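PDB 5WCE: beta sliding clamp from Caulobacter crescentus, which probably tethers DNA polymerases and other proteins to DNA, giving them processivity, by closing around it as a ring-shaped head-to-tail homodimer. Local coordinates for residues L37-L42 and T75-T80; Q25-R30 and F51-L56; Y162-Y167 and V208-I213. One frame throughout, in Å; residues are numbered along the deposited sequence.

Contact 1: L37-L42 and T75-T80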
loop_
_atom_site.group_PDB
_atom_site.type_symbol
_atom_site.label_atom_id
_atom_site.label_comp_id
_atom_site.label_asym_id
_atom_site.label_seq_id
_atom_site.Cartn_x
_atom_site.Cartn_y
_atom_site.Cartn_z
ATOM N N LEU A 37 -8.874 -24.996 8.415
ATOM C CA LEU A 37 -9.154 -24.132 7.286
ATOM C C LEU A 37 -7.972 -23.235 6.960
ATOM O O LEU A 37 -7.942 -22.650 5.908
ATOM C CB LEU A 37 -10.390 -23.267 7.562
ATOM C CG LEU A 37 -11.695 -24.018 7.859
ATOM C CD1 LEU A 37 -12.844 -22.998 7.898
ATOM C CD2 LEU A 37 -11.966 -25.035 6.758
ATOM N N SER A 38 -6.965 -23.181 7.824
ATOM C CA SER A 38 -5.701 -22.535 7.497
ATOM C C SER A 38 -4.786 -23.461 6.701
ATOM O O SER A 38 -3.742 -23.000 6.263
ATOM C CB SER A 38 -4.956 -22.114 8.805
ATOM O OG SER A 38 -5.610 -20.946 9.266
ATOM N N ASN A 39 -5.160 -24.730 6.525
ATOM C CA ASN A 39 -4.292 -25.699 5.884
ATOM C C ASN A 39 -4.576 -25.960 4.424
ATOM O O ASN A 39 -5.717 -25.712 3.906
ATOM C CB ASN A 39 -4.280 -27.023 6.663
ATOM C CG ASN A 39 -3.483 -26.920 7.959
ATOM O OD1 ASN A 39 -3.097 -25.838 8.355
ATOM N ND2 ASN A 39 -3.247 -28.061 8.627
ATOM N N ILE A 40 -3.539 -26.467 3.750
ATOM C CA ILE A 40 -3.667 -27.026 2.411
ATOM C C ILE A 40 -3.704 -28.539 2.533
ATOM O O ILE A 40 -2.917 -29.127 3.264
ATOM C CB ILE A 40 -2.527 -26.571 1.458
ATOM C CG1 ILE A 40 -2.714 -25.124 1.063
ATOM C CG2 ILE A 40 -2.471 -27.397 0.164
ATOM C CD1 ILE A 40 -1.485 -24.434 0.444
ATOM N N LEU A 41 -4.636 -29.166 1.835
ATOM C CA LEU A 41 -4.645 -30.617 1.614
ATOM C C LEU A 41 -3.676 -30.961 0.478
ATOM O O LEU A 41 -3.848 -30.511 -0.679
ATOM C CB LEU A 41 -6.056 -31.080 1.237
ATOM C CG LEU A 41 -6.183 -32.578 0.870
ATOM C CD1 LEU A 41 -5.865 -33.465 2.061
ATOM C CD2 LEU A 41 -7.578 -32.807 0.320
ATOM N N LEU A 42 -2.628 -31.731 0.813
ATOM C CA LEU A 42 -1.599 -32.178 -0.106
ATOM C C LEU A 42 -1.919 -33.652 -0.401
ATOM O O LEU A 42 -2.051 -34.448 0.514
ATOM C CB LEU A 42 -0.214 -32.036 0.506
ATOM C CG LEU A 42 0.227 -30.607 0.828
ATOM C CD1 LEU A 42 1.561 -30.669 1.576
ATOM C CD2 LEU A 42 0.417 -29.779 -0.419
ATOM N N THR A 75 -2.402 -32.628 5.592
ATOM C CA THR A 75 -2.701 -31.210 5.534
ATOM C C THR A 75 -1.650 -30.435 6.306
ATOM O O THR A 75 -1.115 -30.921 7.339
ATOM C CB THR A 75 -4.113 -30.800 6.015
ATOM O OG1 THR A 75 -4.166 -30.756 7.444
ATOM C CG2 THR A 75 -5.158 -31.770 5.455
ATOM N N ALA A 76 -1.347 -29.246 5.797
ATOM C CA ALA A 76 -0.290 -28.437 6.400
ATOM C C ALA A 76 -0.583 -26.945 6.211
ATOM O O ALA A 76 -1.299 -26.586 5.258
ATOM C CB ALA A 76 1.047 -28.832 5.755
ATOM N N PRO A 77 -0.046 -26.079 7.103
ATOM C CA PRO A 77 -0.382 -24.660 7.081
ATOM C C PRO A 77 -0.049 -23.977 5.742
ATOM O O PRO A 77 1.062 -24.052 5.238
ATOM C CB PRO A 77 0.396 -24.060 8.270
ATOM C CG PRO A 77 0.790 -25.208 9.092
ATOM C CD PRO A 77 0.862 -26.406 8.221
ATOM N N ALA A 78 -1.034 -23.301 5.197
ATOM C CA ALA A 78 -0.959 -22.851 3.815
ATOM C C ALA A 78 -0.005 -21.675 3.584
ATOM O O ALA A 78 0.919 -21.776 2.774
ATOM C CB ALA A 78 -2.332 -22.495 3.319
ATOM N N HIS A 79 -0.238 -20.571 4.276
ATOM C CA HIS A 79 0.612 -19.373 4.114
ATOM C C HIS A 79 2.063 -19.686 4.526
ATOM O O HIS A 79 3.013 -19.279 3.852
ATOM C CB HIS A 79 0.064 -18.168 4.918
ATOM C CG HIS A 79 -1.307 -17.678 4.489
ATOM N ND1 HIS A 79 -1.660 -17.438 3.174
ATOM C CD2 HIS A 79 -2.392 -17.304 5.227
ATOM C CE1 HIS A 79 -2.912 -17.006 3.113
ATOM N NE2 HIS A 79 -3.380 -16.909 4.345
ATOM N N THR A 80 2.234 -20.418 5.606
ATOM C CA THR A 80 3.578 -20.770 6.062
ATOM C C THR A 80 4.328 -21.636 5.042
ATOM O O THR A 80 5.520 -21.376 4.716
ATOM C CB THR A 80 3.517 -21.478 7.414
ATOM O OG1 THR A 80 2.939 -20.572 8.373
ATOM C CG2 THR A 80 4.895 -21.954 7.880
HETATM O O HOH W 1 -2.461 -20.598 6.365
#

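Contact 2: Q25-R30 and F51-L56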
loop_
_atom_site.group_PDB
_atom_site.type_symbol
_atom_site.label_atom_id
_atom_site.label_comp_id
_atom_site.label_asym_id
_atom_site.label_seq_id
_atom_site.Cartn_x
_atom_site.Cartn_y
_atom_site.Cartn_z
ATOM N N GLN A 25 -3.419 -20.770 -2.126
ATOM C CA GLN A 25 -3.363 -20.213 -0.780
ATOM C C GLN A 25 -4.159 -18.905 -0.613
ATOM O O GLN A 25 -4.522 -18.561 0.506
ATOM C CB GLN A 25 -1.942 -20.013 -0.354
ATOM C CG GLN A 25 -1.216 -18.873 -1.041
ATOM C CD GLN A 25 -1.145 -17.669 -0.159
ATOM O OE1 GLN A 25 -0.733 -17.787 1.021
ATOM N NE2 GLN A 25 -1.552 -16.510 -0.683
ATOM N N SER A 26 -4.422 -18.226 -1.728
ATOM C CA SER A 26 -5.260 -16.987 -1.769
ATOM C C SER A 26 -6.626 -17.110 -1.094
ATOM O O SER A 26 -7.111 -16.128 -0.543
ATOM C CB SER A 26 -5.500 -16.548 -3.245
ATOM O OG SER A 26 -4.278 -16.517 -3.970
ATOM N N VAL A 27 -7.264 -18.289 -1.125
ATOM C CA VAL A 27 -8.577 -18.450 -0.536
ATOM C C VAL A 27 -8.548 -18.427 0.963
ATOM O O VAL A 27 -9.576 -18.155 1.608
ATOM C CB VAL A 27 -9.323 -19.751 -1.025
ATOM C CG1 VAL A 27 -8.700 -21.008 -0.483
ATOM C CG2 VAL A 27 -10.833 -19.739 -0.648
ATOM N N VAL A 28 -7.387 -18.731 1.552
ATOM C CA VAL A 28 -7.326 -18.898 3.005
ATOM C C VAL A 28 -7.366 -17.535 3.668
ATOM O O VAL A 28 -6.529 -16.691 3.394
ATOM C CB VAL A 28 -6.070 -19.687 3.414
ATOM C CG1 VAL A 28 -5.948 -19.811 4.932
ATOM C CG2 VAL A 28 -6.090 -21.042 2.735
ATOM N N GLU A 29 -8.343 -17.339 4.538
ATOM C CA GLU A 29 -8.502 -16.078 5.260
ATOM C C GLU A 29 -7.366 -15.894 6.272
ATOM O O GLU A 29 -7.028 -16.844 6.969
ATOM C CB GLU A 29 -9.831 -16.111 6.029
ATOM C CG GLU A 29 -11.082 -16.063 5.147
ATOM C CD GLU A 29 -11.317 -14.702 4.507
ATOM O OE1 GLU A 29 -10.786 -13.719 5.043
ATOM O OE2 GLU A 29 -12.019 -14.596 3.463
ATOM N N ARG A 30 -6.803 -14.687 6.359
ATOM C CA ARG A 30 -5.798 -14.368 7.399
ATOM C C ARG A 30 -6.382 -14.600 8.780
ATOM O O ARG A 30 -5.770 -15.281 9.608
ATOM C CB ARG A 30 -5.330 -12.912 7.295
ATOM N N PHE A 51 -3.279 -30.118 -4.658
ATOM C CA PHE A 51 -3.276 -29.058 -3.637
ATOM C C PHE A 51 -4.702 -28.607 -3.559
ATOM O O PHE A 51 -5.322 -28.432 -4.645
ATOM C CB PHE A 51 -2.444 -27.887 -4.073
ATOM C CG PHE A 51 -0.975 -28.169 -4.244
ATOM C CD1 PHE A 51 -0.493 -28.718 -5.441
ATOM C CD2 PHE A 51 -0.093 -27.789 -3.292
ATOM C CE1 PHE A 51 0.879 -28.917 -5.637
ATOM C CE2 PHE A 51 1.277 -27.976 -3.471
ATOM C CZ PHE A 51 1.753 -28.557 -4.637
ATOM N N SER A 52 -5.265 -28.511 -2.363
ATOM C CA SER A 52 -6.630 -27.999 -2.177
ATOM C C SER A 52 -6.658 -27.044 -0.977
ATOM O O SER A 52 -6.008 -27.285 0.057
ATOM C CB SER A 52 -7.575 -29.200 -2.025
ATOM O OG SER A 52 -8.829 -28.757 -1.636
ATOM N N ALA A 53 -7.369 -25.927 -1.121
ATOM C CA ALA A 53 -7.632 -25.050 -0.003
ATOM C C ALA A 53 -9.053 -24.545 -0.087
ATOM O O ALA A 53 -9.637 -24.481 -1.184
ATOM C CB ALA A 53 -6.639 -23.916 0.031
ATOM N N THR A 54 -9.600 -24.196 1.056
ATOM C CA THR A 54 -11.012 -23.744 1.112
ATOM C C THR A 54 -11.306 -22.771 2.241
ATOM O O THR A 54 -10.622 -22.744 3.261
ATOM C CB THR A 54 -11.933 -24.979 1.297
ATOM O OG1 THR A 54 -13.307 -24.631 1.110
ATOM C CG2 THR A 54 -11.758 -25.620 2.673
ATOM N N ASP A 55 -12.378 -21.996 2.059
ATOM C CA ASP A 55 -12.941 -21.193 3.135
ATOM C C ASP A 55 -14.365 -21.631 3.445
ATOM O O ASP A 55 -15.153 -20.881 4.063
ATOM C CB ASP A 55 -12.862 -19.719 2.793
ATOM C CG ASP A 55 -13.755 -19.339 1.601
ATOM O OD1 ASP A 55 -14.494 -20.243 1.082
ATOM O OD2 ASP A 55 -13.726 -18.148 1.247
ATOM N N LEU A 56 -14.705 -22.831 2.989
ATOM C CA LEU A 56 -16.055 -23.416 3.095
ATOM C C LEU A 56 -17.043 -22.930 2.028
ATOM O O LEU A 56 -17.884 -23.727 1.609
ATOM C CB LEU A 56 -16.697 -23.347 4.490
ATOM C CG LEU A 56 -15.898 -23.941 5.681
ATOM C CD1 LEU A 56 -16.572 -23.618 6.988
ATOM C CD2 LEU A 56 -15.718 -25.433 5.489
#

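Contact 3: Y162-Y167 and V208-I213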
loop_
_atom_site.group_PDB
_atom_site.type_symbol
_atom_site.label_atom_id
_atom_site.label_comp_id
_atom_site.label_asym_id
_atom_site.label_seq_id
_atom_site.Cartn_x
_atom_site.Cartn_y
_atom_site.Cartn_z
ATOM N N TYR A 162 -28.441 -11.188 -1.456
ATOM C CA TYR A 162 -28.417 -11.307 -2.913
ATOM C C TYR A 162 -27.615 -10.224 -3.661
ATOM O O TYR A 162 -27.153 -10.468 -4.780
ATOM C CB TYR A 162 -29.829 -11.528 -3.477
ATOM C CG TYR A 162 -30.924 -10.509 -3.100
ATOM C CD1 TYR A 162 -30.806 -9.169 -3.475
ATOM C CD2 TYR A 162 -32.090 -10.909 -2.415
ATOM C CE1 TYR A 162 -31.799 -8.243 -3.175
ATOM C CE2 TYR A 162 -33.094 -9.992 -2.090
ATOM C CZ TYR A 162 -32.955 -8.658 -2.473
ATOM O OH TYR A 162 -33.951 -7.748 -2.177
ATOM N N LEU A 163 -27.362 -9.068 -3.037
ATOM C CA LEU A 163 -26.484 -8.035 -3.654
ATOM C C LEU A 163 -24.972 -8.265 -3.592
ATOM O O LEU A 163 -24.226 -7.566 -4.277
ATOM C CB LEU A 163 -26.790 -6.667 -3.059
ATOM C CG LEU A 163 -28.255 -6.243 -3.174
ATOM C CD1 LEU A 163 -28.400 -4.778 -2.859
ATOM C CD2 LEU A 163 -28.895 -6.494 -4.532
ATOM N N ASN A 164 -24.506 -9.240 -2.791
ATOM C CA ASN A 164 -23.088 -9.389 -2.545
ATOM C C ASN A 164 -22.478 -10.400 -3.519
ATOM O O ASN A 164 -21.531 -11.072 -3.181
ATOM C CB ASN A 164 -22.798 -9.797 -1.078
ATOM C CG ASN A 164 -23.511 -8.890 -0.069
ATOM O OD1 ASN A 164 -23.880 -7.759 -0.392
ATOM N ND2 ASN A 164 -23.759 -9.406 1.128
ATOM N N GLY A 165 -23.008 -10.485 -4.735
ATOM C CA GLY A 165 -22.341 -11.240 -5.781
ATOM C C GLY A 165 -22.800 -10.811 -7.162
ATOM O O GLY A 165 -23.581 -9.861 -7.300
ATOM N N LEU A 166 -22.306 -11.517 -8.169
ATOM C CA LEU A 166 -22.460 -11.133 -9.564
ATOM C C LEU A 166 -23.466 -12.071 -10.194
ATOM O O LEU A 166 -23.274 -13.289 -10.138
ATOM C CB LEU A 166 -21.103 -11.216 -10.262
ATOM C CG LEU A 166 -21.075 -10.781 -11.747
ATOM C CD1 LEU A 166 -21.298 -9.279 -11.824
ATOM C CD2 LEU A 166 -19.735 -11.156 -12.357
ATOM N N TYR A 167 -24.567 -11.523 -10.714
ATOM C CA TYR A 167 -25.629 -12.349 -11.256
ATOM C C TYR A 167 -25.291 -12.748 -12.692
ATOM O O TYR A 167 -25.302 -11.895 -13.602
ATOM C CB TYR A 167 -26.983 -11.640 -11.189
ATOM C CG TYR A 167 -28.145 -12.452 -11.687
ATOM C CD1 TYR A 167 -28.366 -13.747 -11.226
ATOM C CD2 TYR A 167 -29.057 -11.928 -12.594
ATOM C CE1 TYR A 167 -29.442 -14.489 -11.666
ATOM C CE2 TYR A 167 -30.143 -12.659 -13.055
ATOM C CZ TYR A 167 -30.325 -13.928 -12.602
ATOM O OH TYR A 167 -31.404 -14.641 -13.037
ATOM N N VAL A 208 -22.996 -15.364 -8.169
ATOM C CA VAL A 208 -21.639 -15.814 -7.843
ATOM C C VAL A 208 -21.082 -14.877 -6.752
ATOM O O VAL A 208 -20.989 -13.660 -6.969
ATOM C CB VAL A 208 -20.725 -15.850 -9.074
ATOM C CG1 VAL A 208 -19.388 -16.493 -8.693
ATOM C CG2 VAL A 208 -21.393 -16.548 -10.259
ATOM N N PRO A 209 -20.701 -15.436 -5.577
ATOM C CA PRO A 209 -20.212 -14.572 -4.483
ATOM C C PRO A 209 -19.059 -13.646 -4.859
ATOM O O PRO A 209 -18.192 -13.994 -5.675
ATOM C CB PRO A 209 -19.766 -15.585 -3.400
ATOM C CG PRO A 209 -20.625 -16.770 -3.652
ATOM C CD PRO A 209 -20.745 -16.855 -5.169
ATOM N N ARG A 210 -19.055 -12.469 -4.233
ATOM C CA ARG A 210 -18.031 -11.472 -4.472
ATOM C C ARG A 210 -16.639 -12.041 -4.391
ATOM O O ARG A 210 -15.830 -11.828 -5.295
ATOM C CB ARG A 210 -18.210 -10.273 -3.512
ATOM C CG ARG A 210 -17.188 -9.163 -3.691
ATOM C CD ARG A 210 -17.304 -8.092 -2.607
ATOM N NE ARG A 210 -17.110 -8.649 -1.256
ATOM C CZ ARG A 210 -18.052 -8.917 -0.335
ATOM N NH1 ARG A 210 -19.356 -8.653 -0.502
ATOM N NH2 ARG A 210 -17.656 -9.463 0.839
ATOM N N LYS A 211 -16.339 -12.758 -3.315
ATOM C CA LYS A 211 -14.997 -13.304 -3.154
ATOM C C LYS A 211 -14.674 -14.323 -4.245
ATOM O O LYS A 211 -13.543 -14.422 -4.716
ATOM C CB LYS A 211 -14.798 -13.877 -1.741
ATOM C CG LYS A 211 -13.401 -14.493 -1.559
ATOM C CD LYS A 211 -13.150 -15.032 -0.154
ATOM C CE LYS A 211 -11.835 -15.794 -0.080
ATOM N NZ LYS A 211 -11.694 -16.407 1.283
ATOM N N THR A 212 -15.666 -15.119 -4.637
ATOM C CA THR A 212 -15.470 -16.097 -5.712
ATOM C C THR A 212 -15.091 -15.466 -7.040
ATOM O O THR A 212 -14.215 -15.943 -7.740
ATOM C CB THR A 212 -16.765 -16.948 -5.895
ATOM O OG1 THR A 212 -17.085 -17.604 -4.624
ATOM C CG2 THR A 212 -16.582 -17.965 -7.044
ATOM N N ILE A 213 -15.778 -14.373 -7.374
ATOM C CA ILE A 213 -15.436 -13.577 -8.568
ATOM C C ILE A 213 -13.990 -13.081 -8.471
ATOM O O ILE A 213 -13.266 -13.157 -9.436
ATOM C CB ILE A 213 -16.455 -12.430 -8.768
ATOM C CG1 ILE A 213 -17.799 -13.011 -9.200
ATOM C CG2 ILE A 213 -15.915 -11.365 -9.725
ATOM C CD1 ILE A 213 -17.794 -13.727 -10.539
#

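Contact 1: L37-L42 and T75-T80
Asn39 and Thr75 bring their side chains together at about a right angle, the amide of Asn39 reaching across to the neighbouring strand. Its ND2 donates to Thr75 OG1 over 3.1 Å, almost straight (176°) and within the amide plane, which helps to set the turn of the amide. With chi1 at 79°, Thr75 tucks OG1 between its own backbone N and carbonyl carbon, where it faces Asn39; the same hydroxyl is also hydrogen-bonded to Leu119 O, so two groups grip it. The other end of the amide, Asn39 OD1, comes to 3.2 Å from Pro77 CA, beside a proline nitrogen that has no hydrogen to offer. Thr75 CG2 meets Leu41 CD1 at 3.9 Å. Strands 39-45 and 72-77 run antiparallel here, 72-77 forming one margin of an eight-stranded sheet of the N-terminal domain that continues into central-domain strands 243-248 to 136-139. Ile40 and Ala76 are the hydrogen-bonded pair, Ile40 N reaching Ala76 O at 2.7 Å and Ala76 N reaching Ile40 O at 3.0 Å. Pro77 ends the strand as N-cap of helix 78-87, and just past it Ala78 N donates to Ser38 O at 2.9 Å. A water that donates to Ser38 O and accepts from His79 N bridges the residue just before the strand to the first turn of the helix. Ile40 leaves the sheet on the side of Ala76; its CG1, anti to the carbonyl carbon (chi1 -73°), presses against Ala78 CB at a tight 3.5 Å, while the side chain also packs on Leu21 and Val24 of helix 14-25.

Contact 2: Q25-R30 and F51-L56
Val27 drives its CG1 methyl against the end of strand 48-54, 3.6 Å from Ala53 CB and 3.7 Å from Thr54 N, so that it presses on the peptide link as well as on the methyl. This is the close-packed half of the contact. Val28 CG2 reaches the same alanine, 4.0 Å from Ala53 CB. A type I turn from Gln25 to Val28, closed by Val28 N donating to Gln25 O at 3.1 Å, sets the two valines in place after helix 14-25. At chi1 70°, Val27 sends CG2 the other way, anti to the backbone N, to lie 3.7 Å from Asp55 CG. An alanine at Val27 is likely to open a gap over the Ala53-Thr54 peptide and leave the Asp55 carboxylate without its apolar neighbour. Thr54, pointing away from the turn, bends the strand end into an ST turn by taking Leu56 N on its OG1 at 3.0 Å; that hydroxyl is also hydrogen-bonded to Met58 O. The looser side is polar: Glu29, exposed to solvent, holds OE2 4.5 Å from Asp55 OD2, and both carboxylates form salt bridges to Lys211, which probably offsets their like charges; Asp55 OD1 accepts from Met58 N. Around the contact, Val27 also packs on Met58 and Ile60 of strand 58-65, and Ser26 touches Glu215 and Arg218 of helix 210-220 in the central domain.

Contact 3: Y162-Y167 and V208-I213
Arg210 NH1 lies 3.7 Å from Asn164 CB and is held by two backbone oxygens, those of Ser155 and Glu157. Arg210 begins helix 210-220, into which strand 206-209 turns through the N-cap Pro209, at one edge of an eight-stranded antiparallel sheet that the central and C-terminal domains build together. The side chains of Asn164 and Arg210 run alongside each other in the same direction, their amide and guanidinium planes 56° apart, while Asn164 ND2 bonds to Thr159. Strands 165-173 and 206-209 pair antiparallel: Leu166 N donates to Val208 O at 2.8 Å, and Val208 N answers to Leu166 O at 2.9 Å. Gly165 lies opposite Pro209, its CA only 3.0 Å from Val208 O; a CB there would run into that oxygen, so the close approach depends on the missing side chain. One residue earlier, Asn164 O accepts from Arg210 N at 3.0 Å, carrying the bonding on into the first turn of the helix. One turn into the helix, Ile213 crosses Leu166 at about a right angle, and Leu166 CD2 touches Ile213 CD1 at 3.7 Å.

From the N terminus, residues 25-30 open contact 2 at the end of the first helix, and 37-42 open contact 1 soon afterwards. Residues 51-56 then close contact 2 before 75-80 close contact 1, so the two loops cross. They share a sheet: strands 39-45 and 48-54 are neighbours, joined by Leu41 N to Ser52 O. Contact 3 follows in series within the central domain, and there, as in contact 1, the loop closes where an outermost strand, paired with the first of the four-strand run, passes into a helix. Contacts 1 and 3 do not touch; contact 2 links the domains, since Lys211 of contact 3 reaches Asp55, Glu29 and Val27 O.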